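Local coordinates for phosphate transporter (Thermotoga maritima MSB8, PDB 6L85), which probably imports phosphate across the membrane by coupling its uptake to sodium ions, as a member of the phosphate transporter family related to human SLC20, at residues 28-31 and 35-38; 46-51 and 246-251; 237-242 and 322-327. One frame throughout, in Å; residues are numbered along the deposited sequence.

From the N terminus, helix 2-32 ends in contact 1, which closes the short turn into helix 38-56. Contact 2 then opens on helix 38-56 and closes on helix 231-258 with 194 residues in between, tying an early helix to one in the second half of the chain. Contact 3 opens on that same helix 231-258 before contact 2 has closed and ends on helix 320-339, so these two cross, while contact 1 precedes both. None nests within another. A sodium ion joins all three: contact 1 supplies T29, contact 2 S247 and contact 3 D327, and Q243, between the helix 231-258 segments of contacts 2 and 3, completes the site.

Contact 1. Residues 28-31 and 35-38; sequences ATAV and AITV. With NA (sodium ion), chain S.
A30 and V31, near the C-terminal end of helix 2-32, meet A35, I36 and V38 where the chain turns into helix 38-56. Just before them stands T29, which serves the sodium ion. Its chi1 of 50° sets OG1 between the backbone N and the carbonyl carbon, and from there OG1 reaches the metal at 2.6 Å; Q243, S247 and D327 supply the other ligands. The helix is kinked here, the backbone N atoms of T29 and A30 lacking bonds to the preceding turn. A30 works in two ways. Its carbonyl O accepts a weak, bent bond from A35 N at 2.9 Å, with an N-H...O angle of 127°. Its methyl lies between the ion and the loop: A30 CB is 3.8 Å from the sodium and, on nearly the opposite side, 3.8 Å from I36 CG1. V31 follows with both branches engaged. CG1, anti to the backbone N (chi1 166°), meets V38 CG2 at 3.9 Å with the two side chains crossing obliquely, while CG2 lies near the carbonyl O of I36 and that of T37. Beyond, T37 N-caps helix 38-56. With one weak bond and otherwise mostly methyl and methylene contacts, the turn is held mainly by apolar packing, and the A30 methyl sets an apolar surface against the sodium site, with I36 packed behind it.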
loop_
_atom_site.group_PDB
_atom_site.type_symbol
_atom_site.label_atom_id
_atom_site.label_comp_id
_atom_site.label_asym_id
_atom_site.label_seq_id
_atom_site.Cartn_x
_atom_site.Cartn_y
_atom_site.Cartn_z
ATOM N N ALA B 28 11.926 -8.505 -15.978
ATOM C CA ALA B 28 13.112 -8.884 -16.741
ATOM C C ALA B 28 14.179 -7.793 -16.718
ATOM O O ALA B 28 15.364 -8.106 -16.727
ATOM C CB ALA B 28 12.734 -9.227 -18.185
ATOM N N THR B 29 13.791 -6.517 -16.692
ATOM C CA THR B 29 14.788 -5.455 -16.576
ATOM C C THR B 29 15.609 -5.612 -15.295
ATOM O O THR B 29 16.845 -5.589 -15.333
ATOM C CB THR B 29 14.112 -4.080 -16.615
ATOM O OG1 THR B 29 13.027 -4.056 -15.683
ATOM C CG2 THR B 29 13.559 -3.774 -18.023
ATOM N N ALA B 30 14.930 -5.784 -14.151
ATOM C CA ALA B 30 15.609 -5.883 -12.860
ATOM C C ALA B 30 16.410 -7.174 -12.753
ATOM O O ALA B 30 17.506 -7.180 -12.187
ATOM C CB ALA B 30 14.591 -5.795 -11.706
ATOM N N VAL B 31 15.872 -8.276 -13.281
ATOM C CA VAL B 31 16.576 -9.550 -13.215
ATOM C C VAL B 31 17.789 -9.549 -14.141
ATOM O O VAL B 31 18.846 -10.085 -13.792
ATOM C CB VAL B 31 15.623 -10.708 -13.552
ATOM C CG1 VAL B 31 16.435 -11.963 -13.812
ATOM C CG2 VAL B 31 14.633 -10.939 -12.421
ATOM N N ALA B 35 19.877 -6.780 -10.561
ATOM C CA ALA B 35 19.499 -6.021 -9.372
ATOM C C ALA B 35 18.770 -6.896 -8.352
ATOM O O ALA B 35 18.752 -6.570 -7.157
ATOM C CB ALA B 35 18.634 -4.821 -9.752
ATOM N N ILE B 36 18.159 -7.999 -8.799
ATOM C CA ILE B 36 17.469 -8.937 -7.921
ATOM C C ILE B 36 17.535 -10.311 -8.574
ATOM O O ILE B 36 17.781 -10.440 -9.777
ATOM C CB ILE B 36 15.985 -8.546 -7.640
ATOM C CG1 ILE B 36 15.187 -8.323 -8.934
ATOM C CG2 ILE B 36 15.865 -7.307 -6.759
ATOM C CD1 ILE B 36 13.726 -8.069 -8.659
ATOM N N THR B 37 17.307 -11.348 -7.773
ATOM C CA THR B 37 17.225 -12.700 -8.307
ATOM C C THR B 37 15.830 -12.969 -8.877
ATOM O O THR B 37 14.862 -12.268 -8.582
ATOM C CB THR B 37 17.529 -13.761 -7.233
ATOM O OG1 THR B 37 16.483 -13.775 -6.255
ATOM C CG2 THR B 37 18.883 -13.522 -6.542
ATOM N N VAL B 38 15.743 -14.033 -9.675
ATOM C CA VAL B 38 14.466 -14.489 -10.211
ATOM C C VAL B 38 13.469 -14.743 -9.084
ATOM O O VAL B 38 12.314 -14.311 -9.150
ATOM C CB VAL B 38 14.688 -15.748 -11.072
ATOM C CG1 VAL B 38 13.360 -16.407 -11.417
ATOM C CG2 VAL B 38 15.475 -15.392 -12.342
HETATM NA NA NA S . 13.292 -2.723 -13.430
#

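Contact 2. Residues 46-51 and 246-251. With NA (sodium ion), chain S.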
loop_
_atom_site.group_PDB
_atom_site.type_symbol
_atom_site.label_atom_id
_atom_site.label_comp_id
_atom_site.label_asym_id
_atom_site.label_seq_id
_atom_site.Cartn_x
_atom_site.Cartn_y
_atom_site.Cartn_z
ATOM N N MET B 46 4.423 -11.081 -7.030
ATOM C CA MET B 46 3.242 -11.682 -6.423
ATOM C C MET B 46 2.450 -10.650 -5.649
ATOM O O MET B 46 1.219 -10.582 -5.755
ATOM C CB MET B 46 3.646 -12.819 -5.490
ATOM C CG MET B 46 3.915 -14.112 -6.206
ATOM S SD MET B 46 4.218 -15.411 -5.003
ATOM C CE MET B 46 2.565 -16.060 -4.783
ATOM N N PHE B 47 3.146 -9.839 -4.854
ATOM C CA PHE B 47 2.399 -8.845 -4.084
ATOM C C PHE B 47 1.888 -7.701 -4.967
ATOM O O PHE B 47 0.734 -7.271 -4.830
ATOM C CB PHE B 47 3.243 -8.311 -2.924
ATOM C CG PHE B 47 2.420 -7.943 -1.735
ATOM C CD1 PHE B 47 1.780 -6.707 -1.670
ATOM C CD2 PHE B 47 2.226 -8.852 -0.702
ATOM C CE1 PHE B 47 0.986 -6.372 -0.576
ATOM C CE2 PHE B 47 1.444 -8.529 0.387
ATOM C CZ PHE B 47 0.815 -7.284 0.450
ATOM N N LEU B 48 2.718 -7.222 -5.905
ATOM C CA LEU B 48 2.371 -6.018 -6.662
ATOM C C LEU B 48 1.296 -6.282 -7.726
ATOM O O LEU B 48 0.430 -5.425 -7.954
ATOM C CB LEU B 48 3.629 -5.416 -7.292
ATOM C CG LEU B 48 4.398 -4.350 -6.495
ATOM C CD1 LEU B 48 3.525 -3.148 -6.116
ATOM C CD2 LEU B 48 5.020 -4.958 -5.258
ATOM N N GLU B 49 1.337 -7.450 -8.389
ATOM C CA GLU B 49 0.293 -7.827 -9.341
ATOM C C GLU B 49 -1.062 -7.892 -8.641
ATOM O O GLU B 49 -2.074 -7.378 -9.147
ATOM C CB GLU B 49 0.604 -9.196 -9.968
ATOM C CG GLU B 49 1.865 -9.307 -10.808
ATOM C CD GLU B 49 1.632 -8.781 -12.209
ATOM O OE1 GLU B 49 0.450 -8.723 -12.609
ATOM O OE2 GLU B 49 2.606 -8.407 -12.891
ATOM N N PHE B 50 -1.097 -8.543 -7.471
ATOM C CA PHE B 50 -2.353 -8.674 -6.737
ATOM C C PHE B 50 -2.850 -7.305 -6.304
ATOM O O PHE B 50 -4.044 -7.010 -6.403
ATOM C CB PHE B 50 -2.169 -9.622 -5.540
ATOM C CG PHE B 50 -3.332 -9.635 -4.577
ATOM C CD1 PHE B 50 -4.450 -10.426 -4.818
ATOM C CD2 PHE B 50 -3.309 -8.847 -3.427
ATOM C CE1 PHE B 50 -5.528 -10.427 -3.926
ATOM C CE2 PHE B 50 -4.388 -8.858 -2.517
ATOM C CZ PHE B 50 -5.482 -9.639 -2.761
ATOM N N LEU B 51 -1.932 -6.426 -5.889
ATOM C CA LEU B 51 -2.333 -5.093 -5.443
ATOM C C LEU B 51 -2.928 -4.265 -6.582
ATOM O O LEU B 51 -3.929 -3.563 -6.391
ATOM C CB LEU B 51 -1.127 -4.383 -4.836
ATOM C CG LEU B 51 -1.399 -3.168 -3.959
ATOM C CD1 LEU B 51 -2.124 -3.621 -2.697
ATOM C CD2 LEU B 51 -0.087 -2.484 -3.625
ATOM N N THR B 246 10.826 0.709 -10.045
ATOM C CA THR B 246 10.128 0.892 -11.309
ATOM C C THR B 246 9.609 -0.451 -11.857
ATOM O O THR B 246 8.550 -0.501 -12.503
ATOM C CB THR B 246 11.075 1.667 -12.246
ATOM O OG1 THR B 246 10.310 2.400 -13.192
ATOM C CG2 THR B 246 12.069 0.762 -12.940
ATOM N N SER B 247 10.268 -1.565 -11.514
ATOM C CA SER B 247 9.706 -2.871 -11.854
ATOM C C SER B 247 8.422 -3.145 -11.069
ATOM O O SER B 247 7.469 -3.741 -11.603
ATOM C CB SER B 247 10.732 -3.969 -11.588
ATOM O OG SER B 247 11.517 -4.207 -12.738
ATOM N N CYS B 248 8.388 -2.734 -9.794
ATOM C CA CYS B 248 7.153 -2.845 -9.013
ATOM C C CYS B 248 6.033 -2.048 -9.661
ATOM O O CYS B 248 4.871 -2.482 -9.691
ATOM C CB CYS B 248 7.359 -2.325 -7.583
ATOM S SG CYS B 248 8.521 -3.224 -6.560
ATOM N N TYR B 249 6.360 -0.837 -10.101
ATOM C CA TYR B 249 5.395 0.017 -10.782
ATOM C C TYR B 249 4.804 -0.705 -11.999
ATOM O O TYR B 249 3.573 -0.726 -12.197
ATOM C CB TYR B 249 6.102 1.325 -11.159
ATOM C CG TYR B 249 5.262 2.425 -11.780
ATOM C CD1 TYR B 249 3.905 2.558 -11.510
ATOM C CD2 TYR B 249 5.851 3.347 -12.640
ATOM C CE1 TYR B 249 3.162 3.583 -12.081
ATOM C CE2 TYR B 249 5.119 4.364 -13.227
ATOM C CZ TYR B 249 3.769 4.482 -12.938
ATOM O OH TYR B 249 3.043 5.504 -13.523
ATOM N N VAL B 250 5.660 -1.387 -12.776
ATOM C CA VAL B 250 5.121 -2.124 -13.923
ATOM C C VAL B 250 4.220 -3.267 -13.463
ATOM O O VAL B 250 3.153 -3.488 -14.040
ATOM C CB VAL B 250 6.231 -2.639 -14.867
ATOM C CG1 VAL B 250 5.603 -3.320 -16.086
ATOM C CG2 VAL B 250 7.102 -1.513 -15.339
ATOM N N SER B 251 4.641 -4.015 -12.438
ATOM C CA SER B 251 3.854 -5.132 -11.903
ATOM C C SER B 251 2.450 -4.706 -11.489
ATOM O O SER B 251 1.460 -5.398 -11.761
ATOM C CB SER B 251 4.561 -5.720 -10.687
ATOM O OG SER B 251 5.373 -6.800 -11.056
HETATM NA NA NA S . 13.292 -2.723 -13.430
#
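L48 and E49 of helix 38-56 pack on C248 and S251 of helix 231-258 in a helix-helix crossing of -41°, the segment axes approaching to 8.5 Å. The apolar part belongs to L48. Its CB abuts S251 CB at 3.5 Å, its CG lies 3.7 Å from C248 CB and equally near the C248 carbonyl O, and its CD2 branch lies next to C248 SG. Cut back to alanine, the side chain would probably still touch S251 CB but lose the branches packed on C248 CB and SG, opening a gap there. The polar part is E49, whose chain bends at chi2 (-81°) to bring the carboxylate beside S251. OE2 and S251 O, 3.4 Å apart, are both acceptors and form no bond; the carboxylate is held instead by H254 ND1 on OE1, and S251 OG bonds to S26 OG of helix 2-32. On another side of helix 38-56, F50 packs edge-to-face on F209 of the second subunit, placing the crossing close to the dimer interface. One turn before S251, S247 belongs to the metal site, its OG binding the sodium ion at 2.4 Å.

Contact 3. Residues 237-242 and 322-327. With NA (sodium ion), chain S.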
loop_
_atom_site.group_PDB
_atom_site.type_symbol
_atom_site.label_atom_id
_atom_site.label_comp_id
_atom_site.label_asym_id
_atom_site.label_seq_id
_atom_site.Cartn_x
_atom_site.Cartn_y
_atom_site.Cartn_z
ATOM N N ASN B 237 24.737 2.758 -10.487
ATOM C CA ASN B 237 24.435 1.978 -9.294
ATOM C C ASN B 237 23.122 2.440 -8.656
ATOM O O ASN B 237 22.282 1.620 -8.247
ATOM C CB ASN B 237 25.605 2.105 -8.325
ATOM C CG ASN B 237 25.465 1.206 -7.140
ATOM O OD1 ASN B 237 25.417 -0.020 -7.285
ATOM N ND2 ASN B 237 25.373 1.801 -5.953
ATOM N N VAL B 238 22.913 3.755 -8.617
ATOM C CA VAL B 238 21.660 4.294 -8.099
ATOM C C VAL B 238 20.483 3.895 -8.994
ATOM O O VAL B 238 19.424 3.480 -8.501
ATOM C CB VAL B 238 21.787 5.822 -7.939
ATOM C CG1 VAL B 238 20.456 6.435 -7.660
ATOM C CG2 VAL B 238 22.725 6.128 -6.796
ATOM N N PHE B 239 20.642 4.002 -10.318
ATOM C CA PHE B 239 19.584 3.531 -11.206
ATOM C C PHE B 239 19.340 2.042 -11.035
ATOM O O PHE B 239 18.199 1.582 -11.163
ATOM C CB PHE B 239 19.915 3.833 -12.664
ATOM C CG PHE B 239 19.497 5.192 -13.097
ATOM C CD1 PHE B 239 18.155 5.511 -13.232
ATOM C CD2 PHE B 239 20.442 6.167 -13.347
ATOM C CE1 PHE B 239 17.771 6.782 -13.634
ATOM C CE2 PHE B 239 20.061 7.437 -13.755
ATOM C CZ PHE B 239 18.729 7.746 -13.893
ATOM N N LYS B 240 20.392 1.277 -10.738
ATOM C CA LYS B 240 20.252 -0.164 -10.569
ATOM C C LYS B 240 19.341 -0.488 -9.401
ATOM O O LYS B 240 18.552 -1.440 -9.457
ATOM C CB LYS B 240 21.619 -0.795 -10.343
ATOM C CG LYS B 240 21.557 -2.252 -9.987
ATOM C CD LYS B 240 22.925 -2.767 -9.619
ATOM C CE LYS B 240 23.061 -4.228 -9.968
ATOM N NZ LYS B 240 24.373 -4.739 -9.482
ATOM N N ARG B 241 19.461 0.276 -8.321
ATOM C CA ARG B 241 18.556 0.027 -7.209
ATOM C C ARG B 241 17.156 0.583 -7.480
ATOM O O ARG B 241 16.161 -0.068 -7.148
ATOM C CB ARG B 241 19.151 0.587 -5.921
ATOM C CG ARG B 241 20.448 -0.146 -5.496
ATOM C CD ARG B 241 20.146 -1.508 -4.850
ATOM N NE ARG B 241 19.038 -1.427 -3.896
ATOM C CZ ARG B 241 18.507 -2.475 -3.263
ATOM N NH1 ARG B 241 18.978 -3.699 -3.484
ATOM N NH2 ARG B 241 17.497 -2.303 -2.410
ATOM N N ALA B 242 17.054 1.758 -8.112
ATOM C CA ALA B 242 15.755 2.391 -8.341
ATOM C C ALA B 242 14.904 1.652 -9.375
ATOM O O ALA B 242 13.660 1.753 -9.355
ATOM C CB ALA B 242 15.972 3.840 -8.777
ATOM N N ARG B 322 18.431 2.820 -18.641
ATOM C CA ARG B 322 17.477 2.486 -19.689
ATOM C C ARG B 322 16.383 1.553 -19.179
ATOM O O ARG B 322 15.229 1.692 -19.585
ATOM C CB ARG B 322 18.188 1.860 -20.882
ATOM C CG ARG B 322 18.881 2.890 -21.759
ATOM C CD ARG B 322 19.428 2.280 -23.048
ATOM N NE ARG B 322 19.914 3.331 -23.931
ATOM C CZ ARG B 322 21.083 3.944 -23.785
ATOM N NH1 ARG B 322 21.898 3.600 -22.793
ATOM N NH2 ARG B 322 21.437 4.897 -24.634
ATOM N N GLY B 323 16.733 0.570 -18.337
ATOM C CA GLY B 323 15.714 -0.298 -17.762
ATOM C C GLY B 323 14.741 0.472 -16.887
ATOM O O GLY B 323 13.532 0.262 -16.953
ATOM N N PHE B 324 15.269 1.378 -16.056
ATOM C CA PHE B 324 14.458 2.340 -15.316
ATOM C C PHE B 324 13.473 3.068 -16.231
ATOM O O PHE B 324 12.271 3.153 -15.929
ATOM C CB PHE B 324 15.396 3.338 -14.627
ATOM C CG PHE B 324 14.700 4.370 -13.769
ATOM C CD1 PHE B 324 14.451 4.118 -12.425
ATOM C CD2 PHE B 324 14.344 5.614 -14.294
ATOM C CE1 PHE B 324 13.836 5.073 -11.616
ATOM C CE2 PHE B 324 13.739 6.569 -13.496
ATOM C CZ PHE B 324 13.480 6.295 -12.149
ATOM N N THR B 325 13.979 3.619 -17.350
ATOM C CA THR B 325 13.140 4.379 -18.283
ATOM C C THR B 325 12.086 3.495 -18.960
ATOM O O THR B 325 10.932 3.904 -19.124
ATOM C CB THR B 325 14.043 5.062 -19.324
ATOM O OG1 THR B 325 14.854 6.045 -18.664
ATOM C CG2 THR B 325 13.232 5.763 -20.431
ATOM N N VAL B 326 12.473 2.284 -19.358
ATOM C CA VAL B 326 11.562 1.360 -20.028
ATOM C C VAL B 326 10.408 0.997 -19.107
ATOM O O VAL B 326 9.236 0.995 -19.508
ATOM C CB VAL B 326 12.330 0.099 -20.476
ATOM C CG1 VAL B 326 11.372 -1.080 -20.764
ATOM C CG2 VAL B 326 13.203 0.412 -21.679
ATOM N N ASP B 327 10.733 0.673 -17.856
ATOM C CA ASP B 327 9.700 0.333 -16.887
ATOM C C ASP B 327 8.780 1.506 -16.615
ATOM O O ASP B 327 7.550 1.356 -16.621
ATOM C CB ASP B 327 10.333 -0.118 -15.578
ATOM C CG ASP B 327 11.028 -1.451 -15.689
ATOM O OD1 ASP B 327 10.730 -2.216 -16.633
ATOM O OD2 ASP B 327 11.866 -1.740 -14.803
HETATM NA NA NA S . 13.292 -2.723 -13.430
#
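The rings of F239 and F324 form a buried T-shaped (edge-to-face) stack that joins helix 231-258 to helix 320-339 beside a sodium site. F239 presents its edge and F324 its face: the centroids are 5.2 Å apart and the planes stand at 72°. The touching edge is the CD1-CE1 side of F239. CD1 comes down on F324 CG at 3.7 Å, and CE1 sits above the F324 ring, displaced toward its rim and 3.7 Å from CD2. The F324 side chain starts toward helix 231-258 with CG anti to the backbone N (chi1 -178°), which carries the ring out to its neighbour. Three residues on from F239, A242 meets the same ring. Its methyl comes within 3.8 Å of F324 CE1, measured from CB, and its carbonyl carbon is 3.9 Å from CD1. F324 is thus held by van der Waals contact, by F239 over one face, with the A242 carbonyl carbon at its edge, in plane, and the methyl coming in obliquely. Three residues after F324 on its helix, D327 turns a carboxylate to the metal and binds sodium through OD2 at 2.2 Å; Q243, directly after A242, is another ligand, so the aromatic pair joins the two helices close to where both reach the ion. Around the pair, I157 and M153 of helix 129-162 pack on F239 and F324 respectively, and I175 and F178 of helix 167-194 do the same, so the stack lies where four helices meet, its own two and helices 129-162 and 167-194.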